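Local atomic coordinates of ribose-phosphate pyrophosphokinase (Thermus thermophilus, PDB entry 7PN0), a protein that catalyses the transfer of the pyrophosphate group of ATP to ribose 5-phosphate, yielding phosphoribosyl pyrophosphate (PRPP) and AMP. Residues D37-R42 against V62-M67; D51-Q56 against W295-G300; A188-E193 against V231-Q236. All blocks are in the same frame, centred on the assembly; numbering follows the deposited sequence.

Contact 1: residues D37-R42 against V62-M67. With ADP (adenosine-5'-diphosphate), chain I.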
loop_
_atom_site.group_PDB
_atom_site.type_symbol
_atom_site.label_atom_id
_atom_site.label_comp_id
_atom_site.label_asym_id
_atom_site.label_seq_id
_atom_site.Cartn_x
_atom_site.Cartn_y
_atom_site.Cartn_z
ATOM N N ASP A 37 -8.494 9.926 -29.732
ATOM C CA ASP A 37 -8.935 10.714 -28.545
ATOM C C ASP A 37 -8.119 10.317 -27.308
ATOM O O ASP A 37 -8.545 10.671 -26.205
ATOM C CB ASP A 37 -10.441 10.557 -28.295
ATOM C CG ASP A 37 -11.077 11.676 -27.488
ATOM O OD1 ASP A 37 -10.738 12.843 -27.733
ATOM O OD2 ASP A 37 -11.980 11.364 -26.643
ATOM N N ASN A 38 -7.039 9.566 -27.472
ATOM C CA ASN A 38 -6.106 9.274 -26.369
ATOM C C ASN A 38 -5.206 10.481 -26.177
ATOM O O ASN A 38 -4.793 11.137 -27.183
ATOM C CB ASN A 38 -5.283 8.018 -26.627
ATOM C CG ASN A 38 -6.123 6.763 -26.586
ATOM O OD1 ASN A 38 -7.328 6.754 -26.933
ATOM N ND2 ASN A 38 -5.494 5.699 -26.162
ATOM N N LEU A 39 -4.803 10.690 -24.937
ATOM C CA LEU A 39 -3.936 11.811 -24.548
ATOM C C LEU A 39 -2.474 11.355 -24.466
ATOM O O LEU A 39 -2.192 10.141 -24.319
ATOM C CB LEU A 39 -4.356 12.340 -23.174
ATOM C CG LEU A 39 -5.244 13.568 -23.077
ATOM C CD1 LEU A 39 -5.859 14.002 -24.378
ATOM C CD2 LEU A 39 -6.228 13.466 -21.947
ATOM N N PHE A 40 -1.617 12.342 -24.577
ATOM C CA PHE A 40 -0.144 12.215 -24.517
ATOM C C PHE A 40 0.404 13.469 -23.862
ATOM O O PHE A 40 0.092 14.582 -24.315
ATOM C CB PHE A 40 0.412 12.005 -25.924
ATOM C CG PHE A 40 1.925 11.966 -25.975
ATOM C CD1 PHE A 40 2.613 10.784 -25.785
ATOM C CD2 PHE A 40 2.651 13.109 -26.257
ATOM C CE1 PHE A 40 4.001 10.747 -25.840
ATOM C CE2 PHE A 40 4.036 13.066 -26.335
ATOM C CZ PHE A 40 4.703 11.888 -26.116
ATOM N N VAL A 41 1.243 13.312 -22.838
ATOM C CA VAL A 41 1.907 14.464 -22.173
ATOM C C VAL A 41 3.418 14.276 -22.302
ATOM O O VAL A 41 3.895 13.120 -22.359
ATOM C CB VAL A 41 1.478 14.628 -20.706
ATOM C CG1 VAL A 41 -0.045 14.794 -20.598
ATOM C CG2 VAL A 41 2.000 13.509 -19.853
ATOM N N ARG A 42 4.166 15.371 -22.321
ATOM C CA ARG A 42 5.637 15.318 -22.365
ATOM C C ARG A 42 6.211 16.617 -21.792
ATOM O O ARG A 42 5.853 17.675 -22.254
ATOM C CB ARG A 42 6.096 15.056 -23.811
ATOM C CG ARG A 42 7.600 14.789 -23.941
ATOM C CD ARG A 42 8.091 14.629 -25.386
ATOM N NE ARG A 42 7.814 15.831 -26.182
ATOM C CZ ARG A 42 7.175 15.885 -27.360
ATOM N NH1 ARG A 42 6.994 17.054 -27.944
ATOM N NH2 ARG A 42 6.717 14.795 -27.963
ATOM N N VAL A 62 -13.972 18.194 -18.650
ATOM C CA VAL A 62 -13.506 17.860 -17.280
ATOM C C VAL A 62 -12.693 16.559 -17.276
ATOM O O VAL A 62 -11.592 16.549 -16.693
ATOM C CB VAL A 62 -14.680 17.819 -16.289
ATOM C CG1 VAL A 62 -14.243 17.336 -14.925
ATOM C CG2 VAL A 62 -15.338 19.186 -16.156
ATOM N N GLN A 63 -13.133 15.530 -17.956
ATOM C CA GLN A 63 -12.452 14.221 -17.832
ATOM C C GLN A 63 -11.124 14.275 -18.573
ATOM O O GLN A 63 -10.169 13.651 -18.124
ATOM C CB GLN A 63 -13.379 13.106 -18.293
ATOM C CG GLN A 63 -14.272 12.574 -17.182
ATOM C CD GLN A 63 -15.222 13.630 -16.682
ATOM O OE1 GLN A 63 -16.195 13.992 -17.349
ATOM N NE2 GLN A 63 -14.953 14.149 -15.506
ATOM N N ASP A 64 -11.034 15.004 -19.672
ATOM C CA ASP A 64 -9.742 15.195 -20.351
ATOM C C ASP A 64 -8.822 15.965 -19.411
ATOM O O ASP A 64 -7.636 15.650 -19.356
ATOM C CB ASP A 64 -9.863 15.922 -21.690
ATOM C CG ASP A 64 -10.409 15.142 -22.869
ATOM O OD1 ASP A 64 -10.352 13.893 -22.856
ATOM O OD2 ASP A 64 -10.877 15.824 -23.830
ATOM N N HIS A 65 -9.337 16.943 -18.659
ATOM C CA HIS A 65 -8.469 17.736 -17.763
ATOM C C HIS A 65 -8.032 16.878 -16.562
ATOM O O HIS A 65 -6.884 17.007 -16.130
ATOM C CB HIS A 65 -9.190 19.001 -17.346
ATOM C CG HIS A 65 -9.325 19.982 -18.454
ATOM N ND1 HIS A 65 -8.390 20.108 -19.464
ATOM C CD2 HIS A 65 -10.241 20.949 -18.662
ATOM C CE1 HIS A 65 -8.736 21.116 -20.262
ATOM N NE2 HIS A 65 -9.895 21.589 -19.844
ATOM N N LEU A 66 -8.931 16.053 -16.020
ATOM C CA LEU A 66 -8.589 15.096 -14.929
ATOM C C LEU A 66 -7.484 14.157 -15.426
ATOM O O LEU A 66 -6.480 14.010 -14.736
ATOM C CB LEU A 66 -9.827 14.276 -14.524
ATOM C CG LEU A 66 -9.555 13.112 -13.576
ATOM C CD1 LEU A 66 -8.785 13.571 -12.350
ATOM C CD2 LEU A 66 -10.870 12.397 -13.193
ATOM N N MET A 67 -7.669 13.534 -16.589
ATOM C CA MET A 67 -6.674 12.555 -17.100
ATOM C C MET A 67 -5.353 13.278 -17.394
ATOM O O MET A 67 -4.291 12.747 -17.064
ATOM C CB MET A 67 -7.185 11.871 -18.377
ATOM C CG MET A 67 -6.228 10.843 -18.908
ATOM S SD MET A 67 -5.923 9.617 -17.602
ATOM C CE MET A 67 -5.137 8.321 -18.534
HETATM P PB ADP I . 3.920 0.772 -30.490
HETATM O O1B ADP I . 3.679 1.200 -29.029
HETATM O O2B ADP I . 2.696 0.936 -31.371
HETATM O O3B ADP I . 4.539 -0.590 -30.613
HETATM P PA ADP I . 4.637 2.431 -32.635
HETATM O O1A ADP I . 5.974 2.758 -33.211
HETATM O O2A ADP I . 3.636 1.546 -33.315
HETATM O O3A ADP I . 4.956 1.772 -31.212
HETATM O "O5'" ADP I . 3.885 3.801 -32.269
HETATM C "C5'" ADP I . 4.145 4.380 -30.975
HETATM C "C4'" ADP I . 3.807 5.844 -31.018
HETATM O "O4'" ADP I . 2.364 5.990 -31.049
HETATM C "C3'" ADP I . 4.266 6.646 -29.800
HETATM O "O3'" ADP I . 5.613 7.083 -29.908
HETATM C "C2'" ADP I . 3.283 7.807 -29.828
HETATM O "O2'" ADP I . 3.675 8.789 -30.765
HETATM C "C1'" ADP I . 2.004 7.089 -30.268
HETATM N N9 ADP I . 1.149 6.624 -29.171
HETATM C C8 ADP I . 1.488 6.325 -27.874
HETATM N N7 ADP I . 0.448 6.004 -27.130
HETATM C C5 ADP I . -0.632 6.121 -28.004
HETATM C C6 ADP I . -2.013 5.930 -27.837
HETATM N N6 ADP I . -2.546 5.579 -26.668
HETATM N N1 ADP I . -2.822 6.199 -28.890
HETATM C C2 ADP I . -2.264 6.547 -30.059
HETATM N N3 ADP I . -0.974 6.724 -30.347
HETATM C C4 ADP I . -0.204 6.513 -29.263
HETATM O O HOH W 1 -11.996 12.187 -24.155
#

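Contact 2: residues D51-Q56 against W295-G300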
loop_
_atom_site.group_PDB
_atom_site.type_symbol
_atom_site.label_atom_id
_atom_site.label_comp_id
_atom_site.label_asym_id
_atom_site.label_seq_id
_atom_site.Cartn_x
_atom_site.Cartn_y
_atom_site.Cartn_z
ATOM N N ASP A 51 10.928 20.754 -7.412
ATOM C CA ASP A 51 9.695 20.935 -6.626
ATOM C C ASP A 51 8.646 21.396 -7.613
ATOM O O ASP A 51 8.683 22.599 -8.046
ATOM C CB ASP A 51 9.966 21.889 -5.467
ATOM C CG ASP A 51 8.953 21.853 -4.353
ATOM O OD1 ASP A 51 8.112 20.945 -4.341
ATOM O OD2 ASP A 51 9.051 22.742 -3.462
ATOM N N VAL A 52 7.874 20.436 -8.103
ATOM C CA VAL A 52 7.050 20.676 -9.294
ATOM C C VAL A 52 5.598 20.845 -8.884
ATOM O O VAL A 52 5.068 20.096 -8.039
ATOM C CB VAL A 52 7.294 19.699 -10.464
ATOM C CG1 VAL A 52 8.535 18.882 -10.430
ATOM C CG2 VAL A 52 6.074 19.114 -11.137
ATOM N N PHE A 53 4.988 21.865 -9.458
ATOM C CA PHE A 53 3.609 22.316 -9.198
ATOM C C PHE A 53 2.878 22.291 -10.535
ATOM O O PHE A 53 3.280 22.953 -11.547
ATOM C CB PHE A 53 3.614 23.730 -8.594
ATOM C CG PHE A 53 4.207 23.784 -7.217
ATOM C CD1 PHE A 53 5.576 23.788 -7.024
ATOM C CD2 PHE A 53 3.390 23.687 -6.096
ATOM C CE1 PHE A 53 6.125 23.760 -5.752
ATOM C CE2 PHE A 53 3.944 23.675 -4.821
ATOM C CZ PHE A 53 5.309 23.722 -4.658
ATOM N N ILE A 54 1.778 21.569 -10.581
ATOM C CA ILE A 54 1.077 21.394 -11.881
ATOM C C ILE A 54 -0.291 21.985 -11.682
ATOM O O ILE A 54 -1.003 21.499 -10.797
ATOM C CB ILE A 54 1.014 19.939 -12.333
ATOM C CG1 ILE A 54 2.393 19.342 -12.546
ATOM C CG2 ILE A 54 0.108 19.746 -13.534
ATOM C CD1 ILE A 54 2.377 17.862 -12.283
ATOM N N VAL A 55 -0.634 22.986 -12.485
ATOM C CA VAL A 55 -1.944 23.690 -12.375
ATOM C C VAL A 55 -2.990 23.047 -13.302
ATOM O O VAL A 55 -2.846 23.026 -14.549
ATOM C CB VAL A 55 -1.776 25.192 -12.668
ATOM C CG1 VAL A 55 -3.040 25.970 -12.438
ATOM C CG2 VAL A 55 -0.652 25.795 -11.839
ATOM N N GLN A 56 -4.127 22.686 -12.737
ATOM C CA GLN A 56 -5.285 22.201 -13.545
ATOM C C GLN A 56 -6.568 22.417 -12.766
ATOM O O GLN A 56 -6.645 21.952 -11.620
ATOM C CB GLN A 56 -5.124 20.725 -13.891
ATOM C CG GLN A 56 -6.166 20.253 -14.889
ATOM C CD GLN A 56 -5.700 20.475 -16.304
ATOM O OE1 GLN A 56 -5.434 21.602 -16.738
ATOM N NE2 GLN A 56 -5.553 19.387 -17.026
ATOM N N TRP A 295 5.043 29.741 -3.198
ATOM C CA TRP A 295 6.345 30.238 -2.671
ATOM C C TRP A 295 6.548 29.683 -1.250
ATOM O O TRP A 295 7.624 29.130 -0.940
ATOM C CB TRP A 295 6.401 31.771 -2.735
ATOM C CG TRP A 295 7.710 32.294 -2.230
ATOM C CD1 TRP A 295 7.929 33.052 -1.118
ATOM C CD2 TRP A 295 8.997 32.059 -2.826
ATOM N NE1 TRP A 295 9.264 33.325 -0.995
ATOM C CE2 TRP A 295 9.950 32.694 -1.998
ATOM C CE3 TRP A 295 9.442 31.333 -3.946
ATOM C CZ2 TRP A 295 11.318 32.633 -2.272
ATOM C CZ3 TRP A 295 10.798 31.261 -4.206
ATOM C CH2 TRP A 295 11.718 31.921 -3.385
ATOM N N ARG A 296 5.509 29.735 -0.431
ATOM C CA ARG A 296 5.605 29.346 0.992
ATOM C C ARG A 296 5.663 27.820 1.118
ATOM O O ARG A 296 6.448 27.343 1.927
ATOM C CB ARG A 296 4.422 29.931 1.736
ATOM C CG ARG A 296 4.557 31.431 1.832
ATOM C CD ARG A 296 3.566 32.020 2.762
ATOM N NE ARG A 296 3.661 33.476 2.653
ATOM C CZ ARG A 296 3.246 34.298 3.584
ATOM N NH1 ARG A 296 2.712 33.819 4.689
ATOM N NH2 ARG A 296 3.356 35.600 3.413
ATOM N N ILE A 297 4.927 27.080 0.300
ATOM C CA ILE A 297 5.056 25.592 0.300
ATOM C C ILE A 297 6.510 25.214 -0.006
ATOM O O ILE A 297 7.055 24.384 0.686
ATOM C CB ILE A 297 4.076 24.970 -0.718
ATOM C CG1 ILE A 297 2.633 25.139 -0.274
ATOM C CG2 ILE A 297 4.392 23.510 -0.945
ATOM C CD1 ILE A 297 1.593 25.067 -1.372
ATOM N N HIS A 298 7.061 25.767 -1.083
ATOM C CA HIS A 298 8.455 25.577 -1.564
ATOM C C HIS A 298 9.490 25.921 -0.477
ATOM O O HIS A 298 10.461 25.162 -0.331
ATOM C CB HIS A 298 8.745 26.411 -2.820
ATOM C CG HIS A 298 10.089 26.136 -3.389
ATOM N ND1 HIS A 298 11.099 27.139 -3.502
ATOM C CD2 HIS A 298 10.654 24.987 -3.781
ATOM C CE1 HIS A 298 12.179 26.572 -3.998
ATOM N NE2 HIS A 298 11.936 25.265 -4.183
ATOM N N ARG A 299 9.303 27.008 0.262
ATOM C CA ARG A 299 10.319 27.499 1.226
ATOM C C ARG A 299 10.018 27.004 2.641
ATOM O O ARG A 299 10.855 27.248 3.506
ATOM C CB ARG A 299 10.357 29.018 1.185
ATOM C CG ARG A 299 10.687 29.616 -0.175
ATOM C CD ARG A 299 12.122 29.437 -0.638
ATOM N NE ARG A 299 13.106 29.665 0.416
ATOM C CZ ARG A 299 14.266 29.018 0.543
ATOM N NH1 ARG A 299 14.629 28.088 -0.329
ATOM N NH2 ARG A 299 15.060 29.302 1.562
ATOM N N GLY A 300 8.872 26.339 2.881
ATOM C CA GLY A 300 8.475 25.875 4.231
ATOM C C GLY A 300 8.031 27.003 5.150
ATOM O O GLY A 300 8.287 26.923 6.367
#

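Contact 3: residues A188-E193 against V231-Q236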
loop_
_atom_site.group_PDB
_atom_site.type_symbol
_atom_site.label_atom_id
_atom_site.label_comp_id
_atom_site.label_asym_id
_atom_site.label_seq_id
_atom_site.Cartn_x
_atom_site.Cartn_y
_atom_site.Cartn_z
ATOM N N ALA A 188 -28.754 38.790 6.934
ATOM C CA ALA A 188 -30.189 38.479 6.793
ATOM C C ALA A 188 -30.303 37.093 6.182
ATOM O O ALA A 188 -29.312 36.627 5.602
ATOM C CB ALA A 188 -30.875 39.517 5.948
ATOM N N PHE A 189 -31.482 36.489 6.286
ATOM C CA PHE A 189 -31.808 35.190 5.664
ATOM C C PHE A 189 -33.093 35.364 4.868
ATOM O O PHE A 189 -34.085 35.907 5.419
ATOM C CB PHE A 189 -31.908 34.090 6.730
ATOM C CG PHE A 189 -32.130 32.725 6.132
ATOM C CD1 PHE A 189 -33.395 32.282 5.801
ATOM C CD2 PHE A 189 -31.050 31.923 5.819
ATOM C CE1 PHE A 189 -33.576 31.056 5.171
ATOM C CE2 PHE A 189 -31.235 30.690 5.208
ATOM C CZ PHE A 189 -32.495 30.268 4.868
ATOM N N ILE A 190 -33.139 34.837 3.654
ATOM C CA ILE A 190 -34.388 34.881 2.852
ATOM C C ILE A 190 -34.777 33.442 2.495
ATOM O O ILE A 190 -34.045 32.747 1.769
ATOM C CB ILE A 190 -34.264 35.875 1.673
ATOM C CG1 ILE A 190 -35.627 36.152 1.021
ATOM C CG2 ILE A 190 -33.218 35.430 0.648
ATOM C CD1 ILE A 190 -35.664 37.414 0.126
ATOM N N ASP A 191 -35.833 32.957 3.148
ATOM C CA ASP A 191 -36.445 31.636 2.869
ATOM C C ASP A 191 -37.358 31.860 1.665
ATOM O O ASP A 191 -38.338 32.631 1.807
ATOM C CB ASP A 191 -37.154 31.089 4.117
ATOM C CG ASP A 191 -37.830 29.741 3.916
ATOM O OD1 ASP A 191 -37.251 28.870 3.235
ATOM O OD2 ASP A 191 -38.935 29.576 4.434
ATOM N N LYS A 192 -37.013 31.271 0.523
ATOM C CA LYS A 192 -37.786 31.358 -0.738
ATOM C C LYS A 192 -38.045 29.952 -1.297
ATOM O O LYS A 192 -37.408 28.994 -0.812
ATOM C CB LYS A 192 -37.054 32.255 -1.733
ATOM C CG LYS A 192 -35.536 32.136 -1.732
ATOM C CD LYS A 192 -35.004 31.229 -2.816
ATOM C CE LYS A 192 -33.674 30.621 -2.437
ATOM N NZ LYS A 192 -33.092 29.857 -3.555
ATOM N N GLU A 193 -38.990 29.851 -2.242
ATOM C CA GLU A 193 -39.440 28.588 -2.894
ATOM C C GLU A 193 -39.628 28.849 -4.390
ATOM O O GLU A 193 -40.364 29.808 -4.727
ATOM C CB GLU A 193 -40.792 28.096 -2.353
ATOM C CG GLU A 193 -40.821 27.816 -0.858
ATOM C CD GLU A 193 -40.440 26.413 -0.401
ATOM O OE1 GLU A 193 -40.286 25.521 -1.264
ATOM O OE2 GLU A 193 -40.314 26.210 0.835
ATOM N N VAL A 231 -31.772 36.556 -6.065
ATOM C CA VAL A 231 -31.895 37.966 -6.543
ATOM C C VAL A 231 -33.385 38.276 -6.722
ATOM O O VAL A 231 -33.806 39.370 -6.285
ATOM C CB VAL A 231 -31.103 38.215 -7.837
ATOM C CG1 VAL A 231 -31.384 39.609 -8.395
ATOM C CG2 VAL A 231 -29.613 38.034 -7.609
ATOM N N GLU A 232 -34.138 37.377 -7.369
ATOM C CA GLU A 232 -35.594 37.593 -7.617
ATOM C C GLU A 232 -36.307 37.727 -6.270
ATOM O O GLU A 232 -37.081 38.686 -6.103
ATOM C CB GLU A 232 -36.206 36.453 -8.436
ATOM C CG GLU A 232 -35.917 36.510 -9.926
ATOM C CD GLU A 232 -36.799 35.558 -10.725
ATOM O OE1 GLU A 232 -37.694 34.912 -10.127
ATOM O OE2 GLU A 232 -36.593 35.454 -11.933
ATOM N N ALA A 233 -36.047 36.810 -5.327
ATOM C CA ALA A 233 -36.629 36.837 -3.965
ATOM C C ALA A 233 -36.328 38.184 -3.300
ATOM O O ALA A 233 -37.225 38.728 -2.642
ATOM C CB ALA A 233 -36.096 35.716 -3.115
ATOM N N LEU A 234 -35.092 38.671 -3.434
ATOM C CA LEU A 234 -34.596 39.879 -2.726
ATOM C C LEU A 234 -35.253 41.123 -3.332
ATOM O O LEU A 234 -35.618 42.034 -2.564
ATOM C CB LEU A 234 -33.068 39.943 -2.836
ATOM C CG LEU A 234 -32.321 39.206 -1.726
ATOM C CD1 LEU A 234 -30.845 38.983 -2.100
ATOM C CD2 LEU A 234 -32.427 39.966 -0.402
ATOM N N MET A 235 -35.430 41.159 -4.646
ATOM C CA MET A 235 -36.137 42.301 -5.281
ATOM C C MET A 235 -37.631 42.218 -4.900
ATOM O O MET A 235 -38.210 43.266 -4.611
ATOM C CB MET A 235 -35.947 42.331 -6.795
ATOM C CG MET A 235 -34.488 42.514 -7.243
ATOM S SD MET A 235 -33.517 43.809 -6.392
ATOM C CE MET A 235 -34.245 45.284 -7.114
ATOM N N GLN A 236 -38.216 41.024 -4.777
ATOM C CA GLN A 236 -39.632 40.890 -4.317
ATOM C C GLN A 236 -39.742 41.360 -2.863
ATOM O O GLN A 236 -40.817 41.874 -2.525
ATOM C CB GLN A 236 -40.178 39.465 -4.461
ATOM C CG GLN A 236 -40.501 39.070 -5.894
ATOM C CD GLN A 236 -40.597 37.568 -6.083
ATOM O OE1 GLN A 236 -40.792 36.794 -5.141
ATOM N NE2 GLN A 236 -40.437 37.137 -7.322
#

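Contact 1: residues D37-R42 against V62-M67
Apolar contact rests on Leu39, whose CD2 branch lies 4.0 Å from CG of Met67 and reaches the helix backbone at Asp64, 3.7 Å from CD2 to O. The leucine and methionine slide past each other in opposite directions, touching through the CD2 methyl. A first torsion of -178° in Met67 places CG beside that methyl, and the bend at chi2 sets the direction of the sulfur beyond it. Met71, one turn further along helix 62-78, extends the same apolar surface.

The polar part is indirect. The carboxylates of Asp37 and Asp64 stay apart, OD2 of the first 4.8 Å from OD1 of the second, with a water near both: 2.6 Å from Asp37 OD2 and 2.7 Å from Asp64 OD1. More acceptors surround this water than it has protons, so both bonds need not be made at once. Arg33 forms salt bridges with both acids, which probably offsets their like charge.

The ligand contact comes from Asn38, whose CB is 3.7 Å from N6 of ADP and whose amide lies beside the adenine, packed also on Tyr93 of the second subunit. With an alanine here CB would stay, but the adenine amino group would probably lose its polar neighbour, and Tyr93 part of its packing surface.

ADP also bonds Asn36 and, on the second subunit, Ser96 and Asp100. The arrangement is that of a nucleotide site between subunits, as in PRPP synthases, where a beta hairpin, here strands 29-33 and 39-43, brings adenine-contacting residues to a neighbour's pocket.

Contact 2: residues D51-Q56 against W295-G300
Asp51 and His298 meet because both carry CG anti to the backbone N (chi1 -175° in the histidine), which extends each side chain toward the other. The imidazole turns its CD2 edge to the aspartate: CD2 lies 3.6 Å from Asp51 CB, and Asp51 CG sits close to the ring plane. The carboxylate and ring planes are 37° apart. The modelled approach of Asp51 OD2 to that edge is too close to be trusted, and no hydrogen bond links the pair.

Apolar contact comes from Phe53 and Ile297. The isoleucine CG2 methyl meets the rim of the phenyl ring in its plane, 3.8 Å from CZ of Phe53 and 3.9 Å from its CE2, so this methyl addresses the ring edge.

The axes of strand 51-55 and helix 295-299 approach to 10.1 Å, and their N-to-C directions make 153°, close to antiparallel. Phe53 points to this helix, whereas Val52 and Ile54 pack on helix 62-78; the strand, second in a parallel five-stranded sheet, is thus covered on both faces, in the layered manner of PRTase-like folds. Ile297 also packs on Arg48 of the third subunit.

The polar ends are satisfied outside the pair: Asp51 OD1 by a salt bridge to Arg83 NE, which probably offsets its charge, and His298 NE2 by a hydrogen bond to Arg1 O, consistent with a proton on NE2. No direct hydrogen bond crosses from strand to helix; Phe53 and Ile297 supply the apolar contact, and Arg83 reaches both sides, its bond to Ile297 O being weak.

Contact 3: residues A188-E193 against V231-Q236
Ile190 and Ala233 form the tight part of this contact. CG1 of the isoleucine stands opposite the backbone nitrogen (chi1 -168°) and the chain continues extended, which drives CD1 straight at the helix: it comes 3.4 Å from Ala233 O and 3.7 Å from Ala233 CB. A second neighbour, CD2 of Leu234, stands 4.2 Å from Ile190 CD1, so this one methyl end rests on the helix backbone with a side chain at its flank. Alanine suits the closeness, its lone methyl allowing the strand to come within 6.5 Å between the CA atoms of Lys192 and Ala233.

The looser side begins at Lys192. Only the root of its chain takes part: CB lies 3.8 Å from Ala233 CB, with CG scarcely farther away. A first torsion of 38° sets CG between the backbone N and the carbonyl carbon, a crowded position, and a bend at chi2 then leads the ammonium end away from Ala233. There NZ forms a salt bridge with Glu229, one turn earlier on the same helix. Lys192 is partly exposed, unlike the buried Ile190.

The strand and helix axes cross at 111° with a closest approach of 9.2 Å. Strand 187-194 lies between strands 163-167 and 200-206 in a mixed sheet, and its Phe189 makes an edge-to-face pair with Phe189 of the fourth subunit. Helix 225-236, the link of the beta-alpha-beta crossover from strand 213-218 to strand 241-246, spans the sheet face: Ile190 and Leu234 both touch Val166 of strand 163-167, and Leu234 also reaches Val242 of strand 241-246.

Contacts 1 and 2 are neighbours, their centres 22 Å apart, and they touch where Gln56 NE2 lies 2.9 Å from His65 O, a probable hydrogen bond. They share a strand and the helix that follows it: contact 2 ties strand 51-55, which precedes contact 1's helix 62-78, to the last helix of the chain. Contact 3 belongs to the seven-stranded mixed sheet, on the far side of the chain's centre: its centre is 42 Å from each of the others, with nearest atoms about 24 Å from contact 1 and about 28 Å from contact 2. Contact 1 touches ADP directly, whereas in contact 3 the Lys192 side chain is about 11 Å from a bound ADP.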